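Local coordinates for protein aminopeptidase C (PDB 4K7C) that probably cleaves amino acids from the N-termini of peptides as a papain-like cysteine aminopeptidase, assembled as a hexamer, at residues L56-V61 with V367-D372; L76-H81 with G312-F317. All blocks are in the same frame, centred on the assembly; numbering follows the deposited sequence.

Contact 1: residues L56-V61 with V367-D372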
loop_
_atom_site.group_PDB
_atom_site.type_symbol
_atom_site.label_atom_id
_atom_site.label_comp_id
_atom_site.label_asym_id
_atom_site.label_seq_id
_atom_site.Cartn_x
_atom_site.Cartn_y
_atom_site.Cartn_z
ATOM N N LEU A 56 -34.870 1.627 -14.247
ATOM C CA LEU A 56 -35.417 0.892 -13.102
ATOM C C LEU A 56 -34.599 1.206 -11.853
ATOM O O LEU A 56 -33.377 1.460 -11.913
ATOM C CB LEU A 56 -35.390 -0.632 -13.345
ATOM C CG LEU A 56 -35.958 -1.065 -14.717
ATOM C CD1 LEU A 56 -35.912 -2.567 -14.928
ATOM C CD2 LEU A 56 -37.308 -0.531 -14.990
ATOM N N ASP A 57 -35.263 1.100 -10.722
ATOM C CA ASP A 57 -34.576 1.338 -9.464
ATOM C C ASP A 57 -34.069 -0.034 -8.959
ATOM O O ASP A 57 -34.863 -0.869 -8.489
ATOM C CB ASP A 57 -35.579 2.006 -8.544
ATOM C CG ASP A 57 -35.021 2.266 -7.167
ATOM O OD1 ASP A 57 -33.772 2.062 -6.984
ATOM O OD2 ASP A 57 -35.841 2.662 -6.284
ATOM N N THR A 58 -32.777 -0.330 -9.105
ATOM C CA THR A 58 -32.258 -1.687 -8.839
ATOM C C THR A 58 -31.211 -1.791 -7.730
ATOM O O THR A 58 -30.716 -2.878 -7.424
ATOM C CB THR A 58 -31.718 -2.337 -10.118
ATOM O OG1 THR A 58 -30.715 -1.499 -10.715
ATOM C CG2 THR A 58 -32.849 -2.639 -11.176
ATOM N N GLY A 59 -30.875 -0.667 -7.106
ATOM C CA GLY A 59 -29.976 -0.687 -5.938
ATOM C C GLY A 59 -28.533 -1.189 -6.243
ATOM O O GLY A 59 -28.020 -0.997 -7.351
ATOM N N ALA A 60 -27.874 -1.712 -5.214
ATOM C CA ALA A 60 -26.461 -1.966 -5.258
ATOM C C ALA A 60 -26.155 -3.280 -5.957
ATOM O O ALA A 60 -26.949 -4.257 -5.936
ATOM C CB ALA A 60 -25.843 -1.922 -3.848
ATOM N N VAL A 61 -24.981 -3.297 -6.624
ATOM C CA VAL A 61 -24.517 -4.507 -7.319
ATOM C C VAL A 61 -23.918 -5.613 -6.449
ATOM O O VAL A 61 -23.515 -5.412 -5.272
ATOM C CB VAL A 61 -23.496 -4.141 -8.448
ATOM C CG1 VAL A 61 -24.081 -3.053 -9.404
ATOM C CG2 VAL A 61 -22.188 -3.617 -7.868
ATOM N N VAL A 367 -27.363 -7.671 -16.920
ATOM C CA VAL A 367 -28.746 -7.319 -16.847
ATOM C C VAL A 367 -28.933 -5.859 -17.359
ATOM O O VAL A 367 -28.242 -4.940 -16.922
ATOM C CB VAL A 367 -29.286 -7.500 -15.377
ATOM C CG1 VAL A 367 -30.740 -7.003 -15.271
ATOM C CG2 VAL A 367 -29.140 -8.889 -14.883
ATOM N N LEU A 368 -29.861 -5.700 -18.296
ATOM C CA LEU A 368 -30.379 -4.374 -18.671
ATOM C C LEU A 368 -31.348 -3.875 -17.635
ATOM O O LEU A 368 -32.329 -4.578 -17.311
ATOM C CB LEU A 368 -31.091 -4.407 -20.052
ATOM C CG LEU A 368 -30.214 -5.116 -21.108
ATOM C CD1 LEU A 368 -31.044 -5.371 -22.323
ATOM C CD2 LEU A 368 -29.005 -4.267 -21.566
ATOM N N THR A 369 -31.081 -2.670 -17.164
ATOM C CA THR A 369 -31.909 -1.988 -16.132
ATOM C C THR A 369 -32.377 -0.599 -16.511
ATOM O O THR A 369 -32.978 0.089 -15.723
ATOM C CB THR A 369 -31.235 -1.970 -14.749
ATOM O OG1 THR A 369 -30.157 -1.012 -14.747
ATOM C CG2 THR A 369 -30.721 -3.425 -14.324
ATOM N N GLY A 370 -32.226 -0.262 -17.780
ATOM C CA GLY A 370 -32.559 1.085 -18.265
ATOM C C GLY A 370 -32.194 1.164 -19.733
ATOM O O GLY A 370 -31.446 0.318 -20.262
ATOM N N VAL A 371 -32.800 2.155 -20.379
ATOM C CA VAL A 371 -32.579 2.494 -21.803
ATOM C C VAL A 371 -32.940 3.918 -21.996
ATOM O O VAL A 371 -33.913 4.371 -21.407
ATOM C CB VAL A 371 -33.338 1.517 -22.791
ATOM C CG1 VAL A 371 -34.866 1.662 -22.684
ATOM C CG2 VAL A 371 -32.765 1.666 -24.189
ATOM N N ASP A 372 -32.085 4.674 -22.687
ATOM C CA ASP A 372 -32.327 6.064 -23.017
ATOM C C ASP A 372 -32.930 6.010 -24.400
ATOM O O ASP A 372 -32.291 5.551 -25.412
ATOM C CB ASP A 372 -31.015 6.873 -23.055
ATOM C CG ASP A 372 -31.238 8.362 -22.948
ATOM O OD1 ASP A 372 -32.214 8.784 -22.309
ATOM O OD2 ASP A 372 -30.375 9.121 -23.452
HETATM O O HOH W 1 -30.978 0.526 -12.649
#
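Thr369 of strand 364-374 meets both Leu56 and Thr58, two residues after Val367 of the same strand has packed against helix 70-87. The carbonyl O of Thr369 takes the N-H of Leu56 in a nearly straight bond (N to O 2.9 Å, 167° at the hydrogen), with the donor almost in line with the C=O. Leu56 CG rests 3.4 Å from that same Thr369 O. The Thr369 side chain crosses that of Thr58 at a slant, methyl near methyl (CG2 to CG2 3.9 Å). With OG1 between backbone N and carbonyl carbon (chi1 74°), Thr369 turns its hydroxyl to a bridging water, 2.7 Å from OG1, which Thr58 OG1 and Leu56 O also grip. A valine in place of Thr58 would probably leave this water one partner short and Tyr396 OH only Gly59 O of its two bonds to this loop. Thr369 and Gly370 both bond to Lys382, consistent with a beta bulge, beyond which Val371 pairs with Ile54 of strand 54-55 and Asp372 OD1 accepts a hydrogen bond from Ser53 N just before that strand. One main-chain bond and a three-way water thus tie the loop to the sheet, and the two hydroxyls, 4.1 Å apart from Thr58 OG1 to Thr369 OG1, are linked through the water and not by a direct bond.

Contact 2: residues L76-H81 with G312-F317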
loop_
_atom_site.group_PDB
_atom_site.type_symbol
_atom_site.label_atom_id
_atom_site.label_comp_id
_atom_site.label_asym_id
_atom_site.label_seq_id
_atom_site.Cartn_x
_atom_site.Cartn_y
_atom_site.Cartn_z
ATOM N N LEU A 76 -29.961 -14.290 -10.895
ATOM C CA LEU A 76 -30.375 -14.007 -9.541
ATOM C C LEU A 76 -30.617 -12.494 -9.306
ATOM O O LEU A 76 -31.413 -12.095 -8.468
ATOM C CB LEU A 76 -29.360 -14.573 -8.526
ATOM C CG LEU A 76 -29.268 -16.124 -8.513
ATOM C CD1 LEU A 76 -28.084 -16.650 -7.675
ATOM C CD2 LEU A 76 -30.550 -16.764 -8.034
ATOM N N ASN A 77 -29.939 -11.651 -10.086
ATOM C CA ASN A 77 -30.186 -10.237 -10.025
ATOM C C ASN A 77 -31.625 -9.920 -10.428
ATOM O O ASN A 77 -32.318 -9.174 -9.747
ATOM C CB ASN A 77 -29.224 -9.427 -10.930
ATOM C CG ASN A 77 -27.846 -9.218 -10.297
ATOM O OD1 ASN A 77 -27.678 -9.284 -9.075
ATOM N ND2 ASN A 77 -26.827 -8.911 -11.167
ATOM N N THR A 78 -32.075 -10.511 -11.499
ATOM C CA THR A 78 -33.457 -10.282 -12.008
ATOM C C THR A 78 -34.465 -10.675 -10.910
ATOM O O THR A 78 -35.365 -9.904 -10.612
ATOM C CB THR A 78 -33.818 -10.949 -13.340
ATOM O OG1 THR A 78 -33.772 -12.372 -13.309
ATOM C CG2 THR A 78 -32.848 -10.401 -14.480
HETATM N N MSE A 79 -34.193 -11.776 -10.247
HETATM C CA MSE A 79 -35.139 -12.310 -9.191
HETATM C C MSE A 79 -35.090 -11.449 -7.963
HETATM O O MSE A 79 -36.110 -11.051 -7.435
HETATM C CB MSE A 79 -34.643 -13.730 -8.903
HETATM C CG MSE A 79 -34.971 -14.654 -10.015
HETATM SE SE MSE A 79 -34.288 -16.439 -9.659
HETATM C CE MSE A 79 -34.604 -16.984 -11.462
ATOM N N ARG A 80 -33.882 -11.084 -7.520
ATOM C CA ARG A 80 -33.736 -10.324 -6.263
ATOM C C ARG A 80 -34.237 -8.906 -6.405
ATOM O O ARG A 80 -34.642 -8.320 -5.396
ATOM C CB ARG A 80 -32.290 -10.301 -5.758
ATOM C CG ARG A 80 -31.392 -9.254 -6.436
ATOM C CD ARG A 80 -29.952 -9.667 -6.192
ATOM N NE ARG A 80 -28.978 -8.759 -6.802
ATOM C CZ ARG A 80 -28.427 -7.718 -6.199
ATOM N NH1 ARG A 80 -28.649 -7.484 -4.907
ATOM N NH2 ARG A 80 -27.553 -6.974 -6.881
ATOM N N HIS A 81 -34.215 -8.335 -7.606
ATOM C CA HIS A 81 -34.832 -6.971 -7.729
ATOM C C HIS A 81 -36.393 -7.060 -7.529
ATOM O O HIS A 81 -37.003 -6.162 -6.968
ATOM C CB HIS A 81 -34.430 -6.254 -9.021
ATOM C CG HIS A 81 -32.950 -6.083 -9.192
ATOM N ND1 HIS A 81 -32.111 -5.736 -8.153
ATOM C CD2 HIS A 81 -32.161 -6.228 -10.279
ATOM C CE1 HIS A 81 -30.860 -5.672 -8.608
ATOM N NE2 HIS A 81 -30.864 -6.006 -9.880
ATOM N N GLY A 312 -41.229 -2.216 -16.488
ATOM C CA GLY A 312 -40.636 -2.184 -15.173
ATOM C C GLY A 312 -39.865 -3.452 -14.843
ATOM O O GLY A 312 -39.511 -3.699 -13.699
ATOM N N GLU A 313 -39.493 -4.237 -15.853
ATOM C CA GLU A 313 -38.787 -5.482 -15.587
ATOM C C GLU A 313 -37.419 -5.465 -16.303
ATOM O O GLU A 313 -37.333 -5.152 -17.502
ATOM C CB GLU A 313 -39.572 -6.634 -16.150
ATOM C CG GLU A 313 -40.939 -6.840 -15.442
ATOM C CD GLU A 313 -41.983 -7.656 -16.249
ATOM O OE1 GLU A 313 -41.736 -8.176 -17.383
ATOM O OE2 GLU A 313 -43.121 -7.745 -15.744
ATOM N N SER A 314 -36.415 -5.843 -15.543
ATOM C CA SER A 314 -35.036 -5.988 -16.007
ATOM C C SER A 314 -34.846 -7.167 -16.955
ATOM O O SER A 314 -35.692 -8.095 -17.067
ATOM C CB SER A 314 -34.113 -6.040 -14.758
ATOM O OG SER A 314 -34.229 -7.225 -14.006
ATOM N N VAL A 315 -33.795 -7.139 -17.720
ATOM C CA VAL A 315 -33.651 -8.112 -18.779
ATOM C C VAL A 315 -32.265 -8.786 -18.749
ATOM O O VAL A 315 -31.243 -8.092 -18.973
ATOM C CB VAL A 315 -33.858 -7.441 -20.182
ATOM C CG1 VAL A 315 -33.709 -8.410 -21.313
ATOM C CG2 VAL A 315 -35.219 -6.729 -20.329
ATOM N N TRP A 316 -32.200 -10.086 -18.497
ATOM C CA TRP A 316 -30.969 -10.818 -18.556
ATOM C C TRP A 316 -30.500 -10.837 -20.017
ATOM O O TRP A 316 -31.319 -11.020 -20.953
ATOM C CB TRP A 316 -31.190 -12.250 -18.093
ATOM C CG TRP A 316 -30.071 -13.181 -17.926
ATOM C CD1 TRP A 316 -29.546 -13.620 -16.783
ATOM C CD2 TRP A 316 -29.412 -13.989 -18.962
ATOM N NE1 TRP A 316 -28.607 -14.554 -16.976
ATOM C CE2 TRP A 316 -28.481 -14.801 -18.308
ATOM C CE3 TRP A 316 -29.415 -13.962 -20.355
ATOM C CZ2 TRP A 316 -27.646 -15.669 -18.973
ATOM C CZ3 TRP A 316 -28.628 -14.871 -21.016
ATOM C CH2 TRP A 316 -27.731 -15.701 -20.354
ATOM N N PHE A 317 -29.208 -10.540 -20.195
ATOM C CA PHE A 317 -28.596 -10.571 -21.537
ATOM C C PHE A 317 -27.189 -11.072 -21.586
ATOM O O PHE A 317 -26.446 -10.923 -20.620
ATOM C CB PHE A 317 -28.682 -9.167 -22.240
ATOM C CG PHE A 317 -27.639 -8.176 -21.829
ATOM C CD1 PHE A 317 -27.761 -7.489 -20.643
ATOM C CD2 PHE A 317 -26.589 -7.867 -22.680
ATOM C CE1 PHE A 317 -26.827 -6.585 -20.226
ATOM C CE2 PHE A 317 -25.667 -6.868 -22.300
ATOM C CZ PHE A 317 -25.803 -6.231 -21.068
#
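Thr78 points its methyl at the Ser314 hydroxyl: CG2 lies 3.5 Å from Ser314 OG, which sits over the helix surface 3.7 Å from Thr78 CA. With OG1 between the backbone N and the carbonyl carbon (chi1 63°), the Thr78 methyl faces the strand while OG1 turns back to Ala75 O in its own helix. At the start of strand 315-319, Thr78 CG2 also lies 4.1 Å from Trp316 N. One turn on, the His81 ring presents its CD2 edge to Ser314, whose OG lies near the ring plane, 4.4 Å from His81 CD2. This is helix-on-sheet packing of the papain-like fold, where the long central helix 70-87 lies against the strands; in this family its N-terminal end bears the catalytic cysteine. Gly312, closing helix 298-310 with a Schellman motif, leads the chain into the contact. On the helix, Arg80 NE bonds Asn77 OD1 (2.7 Å, 158°), nearly in the guanidinium plane, and His81 CE1 lies 3.7 Å above that plane of Arg80 near its rim. Glu384 takes a salt bridge from Arg80 NH2 and shares a hydrogen bond with His81 NE2, and with Gln84 on ND1 it probably fixes the ring's rotation. Trp316 runs its indole to Trp71 O through NE1, with an edge-to-face partner in Trp142.

Contact 1 is the more buried and the more polar of the two; contact 2 is only partly buried, and across its segments the touching is packing alone. Both use one group of paired strands: 364-374 and 315-319 are antiparallel neighbours, joined by Leu368 N to Val315 O at 2.8 Å. Contact 1 adds a loop to strand 364-374, whereas contact 2 sets the central helix against the chain entering strand 315-319. The loop and helix also meet directly, Arg80 NH2 lying 2.9 Å from Ala60 O, while Leu56 CD1 packs on Ser314. Both segments of contact 2 fall, in sequence, between those of contact 1, and the centres of the two contacts are about 9 Å apart.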